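Putative 4-hydroxybenzoyl-CoA thioesterase (Geobacillus stearothermophilus, PDB 2OIW) probably hydrolyses acyl-CoA thioesters, as a predicted hot-dog-fold thioesterase related to 4-hydroxybenzoyl-CoA thioesterase. Local coordinates at residues F5-P11 with Q70-T76; I88-I92 with H130-P134. All coordinates share one frame; numbering follows the deposited sequence. Where two conformers were deposited one is given.

Contact 1. Residues F5-P11 with Q70-T76; sequences FTTVITP and QDVTVYT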
loop_
_atom_site.group_PDB
_atom_site.type_symbol
_atom_site.label_atom_id
_atom_site.label_comp_id
_atom_site.label_asym_id
_atom_site.label_seq_id
_atom_site.Cartn_x
_atom_site.Cartn_y
_atom_site.Cartn_z
ATOM N N PHE A 5 5.491 -19.588 -13.808
ATOM C CA PHE A 5 6.112 -19.408 -12.485
ATOM C C PHE A 5 5.007 -19.445 -11.468
ATOM O O PHE A 5 3.905 -19.008 -11.760
ATOM C CB PHE A 5 6.828 -18.059 -12.362
ATOM C CG PHE A 5 7.876 -17.812 -13.413
ATOM C CD1 PHE A 5 9.143 -18.392 -13.310
ATOM C CD2 PHE A 5 7.598 -17.009 -14.508
ATOM C CE1 PHE A 5 10.110 -18.169 -14.266
ATOM C CE2 PHE A 5 8.568 -16.780 -15.485
ATOM C CZ PHE A 5 9.820 -17.342 -15.359
ATOM N N THR A 6 5.306 -19.981 -10.291
ATOM C CA THR A 6 4.357 -20.181 -9.195
ATOM C C THR A 6 4.845 -19.465 -7.920
ATOM O O THR A 6 5.959 -19.702 -7.466
ATOM C CB THR A 6 4.224 -21.681 -8.866
ATOM O OG1 THR A 6 3.639 -22.344 -9.978
ATOM C CG2 THR A 6 3.328 -21.891 -7.637
ATOM N N THR A 7 4.005 -18.611 -7.338
ATOM C CA THR A 7 4.419 -17.772 -6.226
ATOM C C THR A 7 3.305 -17.863 -5.193
ATOM O O THR A 7 2.203 -17.362 -5.425
ATOM C CB THR A 7 4.624 -16.280 -6.691
ATOM O OG1 THR A 7 5.516 -16.240 -7.811
ATOM C CG2 THR A 7 5.219 -15.410 -5.585
ATOM N N VAL A 8 3.583 -18.515 -4.075
ATOM C CA VAL A 8 2.653 -18.577 -2.928
ATOM C C VAL A 8 2.823 -17.327 -2.055
ATOM O O VAL A 8 3.952 -16.949 -1.706
ATOM C CB VAL A 8 2.854 -19.873 -2.041
ATOM C CG1 VAL A 8 1.773 -19.967 -0.966
ATOM C CG2 VAL A 8 2.830 -21.147 -2.902
ATOM N N ILE A 9 1.694 -16.712 -1.692
ATOM C CA ILE A 9 1.673 -15.513 -0.868
ATOM C C ILE A 9 0.692 -15.682 0.279
ATOM O O ILE A 9 -0.412 -16.214 0.084
ATOM C CB ILE A 9 1.225 -14.323 -1.722
ATOM C CG1 ILE A 9 2.350 -13.949 -2.690
ATOM C CG2 ILE A 9 0.810 -13.152 -0.846
ATOM C CD1 ILE A 9 2.003 -12.922 -3.744
ATOM N N THR A 10 1.077 -15.191 1.455
ATOM C CA THR A 10 0.198 -15.105 2.619
ATOM C C THR A 10 -0.439 -13.724 2.676
ATOM O O THR A 10 0.272 -12.750 2.875
ATOM C CB THR A 10 1.017 -15.357 3.886
ATOM O OG1 THR A 10 1.569 -16.674 3.813
ATOM C CG2 THR A 10 0.170 -15.300 5.123
ATOM N N PRO A 11 -1.777 -13.634 2.481
ATOM C CA PRO A 11 -2.463 -12.350 2.588
ATOM C C PRO A 11 -2.326 -11.727 3.979
ATOM O O PRO A 11 -2.151 -12.436 4.979
ATOM C CB PRO A 11 -3.924 -12.687 2.258
ATOM C CG PRO A 11 -3.814 -13.967 1.449
ATOM C CD PRO A 11 -2.694 -14.713 2.042
ATOM N N GLN A 70 -6.180 -17.471 4.367
ATOM C CA GLN A 70 -5.855 -18.602 3.506
ATOM C C GLN A 70 -4.812 -18.099 2.511
ATOM O O GLN A 70 -4.934 -16.979 1.994
ATOM C CB GLN A 70 -7.093 -19.057 2.717
ATOM C CG GLN A 70 -8.317 -19.464 3.530
ATOM C CD GLN A 70 -9.591 -19.576 2.677
ATOM O OE1 GLN A 70 -10.341 -18.599 2.493
ATOM N NE2 GLN A 70 -9.817 -20.761 2.130
ATOM N N ASP A 71 -3.803 -18.920 2.213
ATOM C CA ASP A 71 -2.775 -18.540 1.222
ATOM C C ASP A 71 -3.372 -18.416 -0.182
ATOM O O ASP A 71 -4.443 -18.938 -0.460
ATOM C CB ASP A 71 -1.602 -19.533 1.241
ATOM C CG ASP A 71 -0.696 -19.304 2.439
ATOM O OD1 ASP A 71 -0.877 -18.269 3.140
ATOM O OD2 ASP A 71 0.197 -20.137 2.667
ATOM N N VAL A 72 -2.684 -17.689 -1.046
ATOM C CA VAL A 72 -3.077 -17.571 -2.452
ATOM C C VAL A 72 -1.860 -17.939 -3.269
ATOM O O VAL A 72 -0.729 -17.868 -2.765
ATOM C CB VAL A 72 -3.522 -16.142 -2.828
ATOM C CG1 VAL A 72 -4.708 -15.699 -1.944
ATOM C CG2 VAL A 72 -2.352 -15.156 -2.770
ATOM N N THR A 73 -2.105 -18.386 -4.495
ATOM C CA THR A 73 -1.041 -18.736 -5.419
ATOM C C THR A 73 -1.197 -17.955 -6.696
ATOM O O THR A 73 -2.260 -17.971 -7.324
ATOM C CB THR A 73 -1.033 -20.242 -5.753
ATOM O OG1 THR A 73 -1.039 -20.978 -4.530
ATOM C CG2 THR A 73 0.198 -20.608 -6.541
ATOM N N VAL A 74 -0.105 -17.293 -7.068
ATOM C CA VAL A 74 -0.005 -16.546 -8.312
ATOM C C VAL A 74 0.714 -17.402 -9.327
ATOM O O VAL A 74 1.807 -17.917 -9.061
ATOM C CB VAL A 74 0.726 -15.203 -8.082
ATOM C CG1 VAL A 74 0.628 -14.290 -9.340
ATOM C CG2 VAL A 74 0.110 -14.499 -6.826
ATOM N N TYR A 75 0.058 -17.589 -10.474
ATOM C CA TYR A 75 0.645 -18.238 -11.643
ATOM C C TYR A 75 0.900 -17.184 -12.692
ATOM O O TYR A 75 -0.005 -16.434 -13.064
ATOM C CB TYR A 75 -0.300 -19.272 -12.206
ATOM C CG TYR A 75 -0.637 -20.355 -11.221
ATOM C CD1 TYR A 75 0.181 -21.491 -11.101
ATOM C CD2 TYR A 75 -1.768 -20.267 -10.422
ATOM C CE1 TYR A 75 -0.126 -22.504 -10.211
ATOM C CE2 TYR A 75 -2.075 -21.282 -9.506
ATOM C CZ TYR A 75 -1.253 -22.391 -9.423
ATOM O OH TYR A 75 -1.532 -23.379 -8.537
ATOM N N THR A 76 2.123 -17.163 -13.199
ATOM C CA THR A 76 2.565 -16.102 -14.085
ATOM C C THR A 76 3.280 -16.742 -15.257
ATOM O O THR A 76 4.224 -17.501 -15.072
ATOM C CB THR A 76 3.486 -15.109 -13.343
ATOM O OG1 THR A 76 2.829 -14.646 -12.141
ATOM C CG2 THR A 76 3.802 -13.912 -14.258
HETATM O O HOH W 1 4.060 -16.351 -10.066
#

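Contact 2. Residues I88-I92 with H130-P134; sequences IYEEI and HVWQP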
loop_
_atom_site.group_PDB
_atom_site.type_symbol
_atom_site.label_atom_id
_atom_site.label_comp_id
_atom_site.label_asym_id
_atom_site.label_seq_id
_atom_site.Cartn_x
_atom_site.Cartn_y
_atom_site.Cartn_z
ATOM N N ILE A 88 2.319 -10.718 -20.532
ATOM C CA ILE A 88 2.210 -11.693 -19.486
ATOM C C ILE A 88 0.750 -12.099 -19.288
ATOM O O ILE A 88 -0.144 -11.246 -19.276
ATOM C CB ILE A 88 2.746 -11.069 -18.196
ATOM C CG1 ILE A 88 4.268 -10.836 -18.284
ATOM C CG2 ILE A 88 2.331 -11.864 -16.981
ATOM C CD1 ILE A 88 4.770 -9.902 -17.200
ATOM N N TYR A 89 0.513 -13.398 -19.130
ATOM C CA TYR A 89 -0.769 -13.876 -18.663
ATOM C C TYR A 89 -0.596 -14.355 -17.213
ATOM O O TYR A 89 0.398 -14.997 -16.898
ATOM C CB TYR A 89 -1.346 -14.988 -19.564
ATOM C CG TYR A 89 -2.678 -15.459 -19.052
ATOM C CD1 TYR A 89 -3.808 -14.666 -19.186
ATOM C CD2 TYR A 89 -2.792 -16.668 -18.370
ATOM C CE1 TYR A 89 -5.036 -15.077 -18.678
ATOM C CE2 TYR A 89 -3.986 -17.079 -17.864
ATOM C CZ TYR A 89 -5.108 -16.290 -18.019
ATOM O OH TYR A 89 -6.305 -16.714 -17.501
ATOM N N GLU A 90 -1.548 -14.049 -16.341
ATOM C CA GLU A 90 -1.381 -14.342 -14.910
ATOM C C GLU A 90 -2.715 -14.619 -14.233
ATOM O O GLU A 90 -3.769 -14.085 -14.649
ATOM C CB GLU A 90 -0.614 -13.191 -14.207
ATOM C CG GLU A 90 -1.141 -11.797 -14.606
ATOM C CD GLU A 90 -0.091 -10.688 -14.623
ATOM O OE1 GLU A 90 1.048 -10.884 -14.102
ATOM O OE2 GLU A 90 -0.428 -9.590 -15.161
ATOM N N GLU A 91 -2.680 -15.454 -13.194
ATOM C CA GLU A 91 -3.891 -15.812 -12.466
ATOM C C GLU A 91 -3.587 -15.871 -10.977
ATOM O O GLU A 91 -2.476 -16.205 -10.587
ATOM C CB GLU A 91 -4.406 -17.189 -12.913
ATOM C CG GLU A 91 -5.012 -17.230 -14.276
ATOM C CD GLU A 91 -5.589 -18.583 -14.620
ATOM O OE1 GLU A 91 -5.437 -19.529 -13.802
ATOM O OE2 GLU A 91 -6.173 -18.706 -15.726
ATOM N N ILE A 92 -4.571 -15.531 -10.154
ATOM C CA ILE A 92 -4.456 -15.762 -8.711
ATOM C C ILE A 92 -5.532 -16.737 -8.268
ATOM O O ILE A 92 -6.703 -16.570 -8.611
ATOM C CB ILE A 92 -4.535 -14.450 -7.895
ATOM C CG1 ILE A 92 -3.483 -13.455 -8.377
ATOM C CG2 ILE A 92 -4.305 -14.728 -6.433
ATOM C CD1 ILE A 92 -3.599 -12.122 -7.719
ATOM N N HIS A 130 8.810 -20.558 -20.489
ATOM C CA HIS A 130 7.749 -20.213 -19.535
ATOM C C HIS A 130 6.504 -19.673 -20.250
ATOM O O HIS A 130 5.790 -18.832 -19.723
ATOM C CB HIS A 130 8.247 -19.239 -18.459
ATOM C CG HIS A 130 9.419 -19.747 -17.676
ATOM N ND1 HIS A 130 9.323 -20.788 -16.781
ATOM C CD2 HIS A 130 10.715 -19.356 -17.658
ATOM C CE1 HIS A 130 10.509 -21.021 -16.246
ATOM N NE2 HIS A 130 11.372 -20.165 -16.761
ATOM N N VAL A 131 6.240 -20.175 -21.456
ATOM C CA VAL A 131 5.086 -19.718 -22.228
ATOM C C VAL A 131 3.790 -20.364 -21.701
ATOM O O VAL A 131 3.745 -21.574 -21.431
ATOM C CB VAL A 131 5.287 -19.960 -23.745
ATOM C CG1 VAL A 131 4.021 -19.659 -24.528
ATOM C CG2 VAL A 131 6.425 -19.101 -24.248
ATOM N N TRP A 132 2.758 -19.535 -21.539
ATOM C CA TRP A 132 1.450 -19.970 -21.059
ATOM C C TRP A 132 0.375 -19.215 -21.828
ATOM O O TRP A 132 0.249 -17.977 -21.707
ATOM C CB TRP A 132 1.315 -19.719 -19.552
ATOM C CG TRP A 132 0.003 -20.146 -18.912
ATOM C CD1 TRP A 132 -0.875 -21.109 -19.359
ATOM C CD2 TRP A 132 -0.541 -19.651 -17.678
ATOM N NE1 TRP A 132 -1.943 -21.217 -18.490
ATOM C CE2 TRP A 132 -1.759 -20.340 -17.448
ATOM C CE3 TRP A 132 -0.124 -18.683 -16.751
ATOM C CZ2 TRP A 132 -2.562 -20.090 -16.324
ATOM C CZ3 TRP A 132 -0.926 -18.434 -15.637
ATOM C CH2 TRP A 132 -2.130 -19.135 -15.435
ATOM N N GLN A 133 -0.376 -19.973 -22.632
ATOM C CA GLN A 133 -1.408 -19.427 -23.497
ATOM C C GLN A 133 -2.723 -20.171 -23.271
ATOM O O GLN A 133 -2.899 -21.286 -23.763
ATOM C CB GLN A 133 -0.948 -19.483 -24.960
ATOM C CG GLN A 133 0.184 -18.502 -25.243
ATOM C CD GLN A 133 1.003 -18.851 -26.467
ATOM O OE1 GLN A 133 0.996 -19.991 -26.939
ATOM N NE2 GLN A 133 1.736 -17.866 -26.977
ATOM N N PRO A 134 -3.651 -19.547 -22.514
ATOM C CA PRO A 134 -4.818 -20.262 -21.992
ATOM C C PRO A 134 -5.942 -20.438 -23.016
ATOM O O PRO A 134 -6.698 -21.422 -22.942
ATOM C CB PRO A 134 -5.268 -19.378 -20.824
ATOM C CG PRO A 134 -4.882 -17.982 -21.257
ATOM C CD PRO A 134 -3.644 -18.126 -22.112
#

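Contact 1. Residues F5-P11 with Q70-T76
Strands 5-9 and 72-76 run antiparallel, their axes 4.6 Å apart at closest approach and 158° between their directions. They are neighbouring strands in the antiparallel sheet of a hot-dog fold. F5 pairs with T76, T7 with V74 and I9 with V72 as hydrogen-bonded pairs. T6-Y75 and V8-T73 are the non-hydrogen-bonded pairs between them. The bond from V74 N to T7 O is nearly straight at its hydrogen (2.8 Å, 177°).

One face of the pair carries I9, V72 and V74. I9 CD1 reaches V74 CG2 at 3.9 Å, and I9 CB rests against V72 CG2. W30 of helix 27-34 packs on both I9 and V72, so this face turns toward the helices. Farther along it, a water is gripped by T7 OG1 (2.7 Å) and donates to T76 OG1. The water thus links T7 and T76 across the two strands, beside the apolar patch.

On the other face, T6 CG2 lies anti to the backbone N, which carries it to T73 CG2 at 3.6 Å. The same T73 methyl sits over one face of the Y75 ring, toward its rim.

Past the strand end, P11 CG packs on V72 CG1. T10 OG1 donates to D71 OD1 at 3.0 Å, meeting that oxygen from above the carboxylate plane.

Contact 2. Residues I88-I92 with H130-P134
W132 lays one face of its indole over the edge of the Y89 ring. The pair is a T-shaped (edge-to-face) stack. The tyrosine and the six-membered ring of W132 have centroids 4.8 Å apart and planes at 77°. Y89 CD2 and CE2 do the touching, with CE2 3.7 Å from W132 CZ2. With its CG anti to the backbone N (chi1 -180°), Y89 extends this edge under the indole.

P134 comes to a face of the same tyrosine. Its CG stands over the ring centre, 3.6 Å from the centroid and 10° off the normal, a CH-pi contact. Y89 is therefore met at an edge by W132 and over a face by P134.

Y89 OH donates to E91 OE2 at 2.7 Å, and OE2 accepts through its anti lone pair. E91 in turn crosses W132 at about a right angle, with CG and CD both 3.6 Å from W132 CH2. The other carboxylate oxygen, OE1, is hydrogen-bonded to H93 NE2. Without the ring and hydroxyl of Y89, as with an alanine here, W132 and P134 would probably lose their shared aromatic partner and E91 OE2 its tyrosine donor.

The C-terminal tail after helix 121-128 is packed onto strand 85-94 in this way. W132 also touches Y75 of strand 72-81, while Y89 leans on K101 and R103 of strand 97-110.

From the N terminus, strand 5-9 comes first, and contact 1 joins it to strand 72-81, closing a loop of 58 residues that holds helices 27-34 and 36-42 and strand 53-62. The chain then turns back into strand 85-94, next to strand 72-81 in the sheet. Contact 2 closes a second loop, over strand 97-110 and helix 121-128, by bringing the tail onto strand 85-94. The two loops follow in series and neither nest nor cross. They still meet in space: Y75 O probably accepts a hydrogen bond from E91 N, and F5 packs against H130. Both chain ends are thus tied to the same sheet.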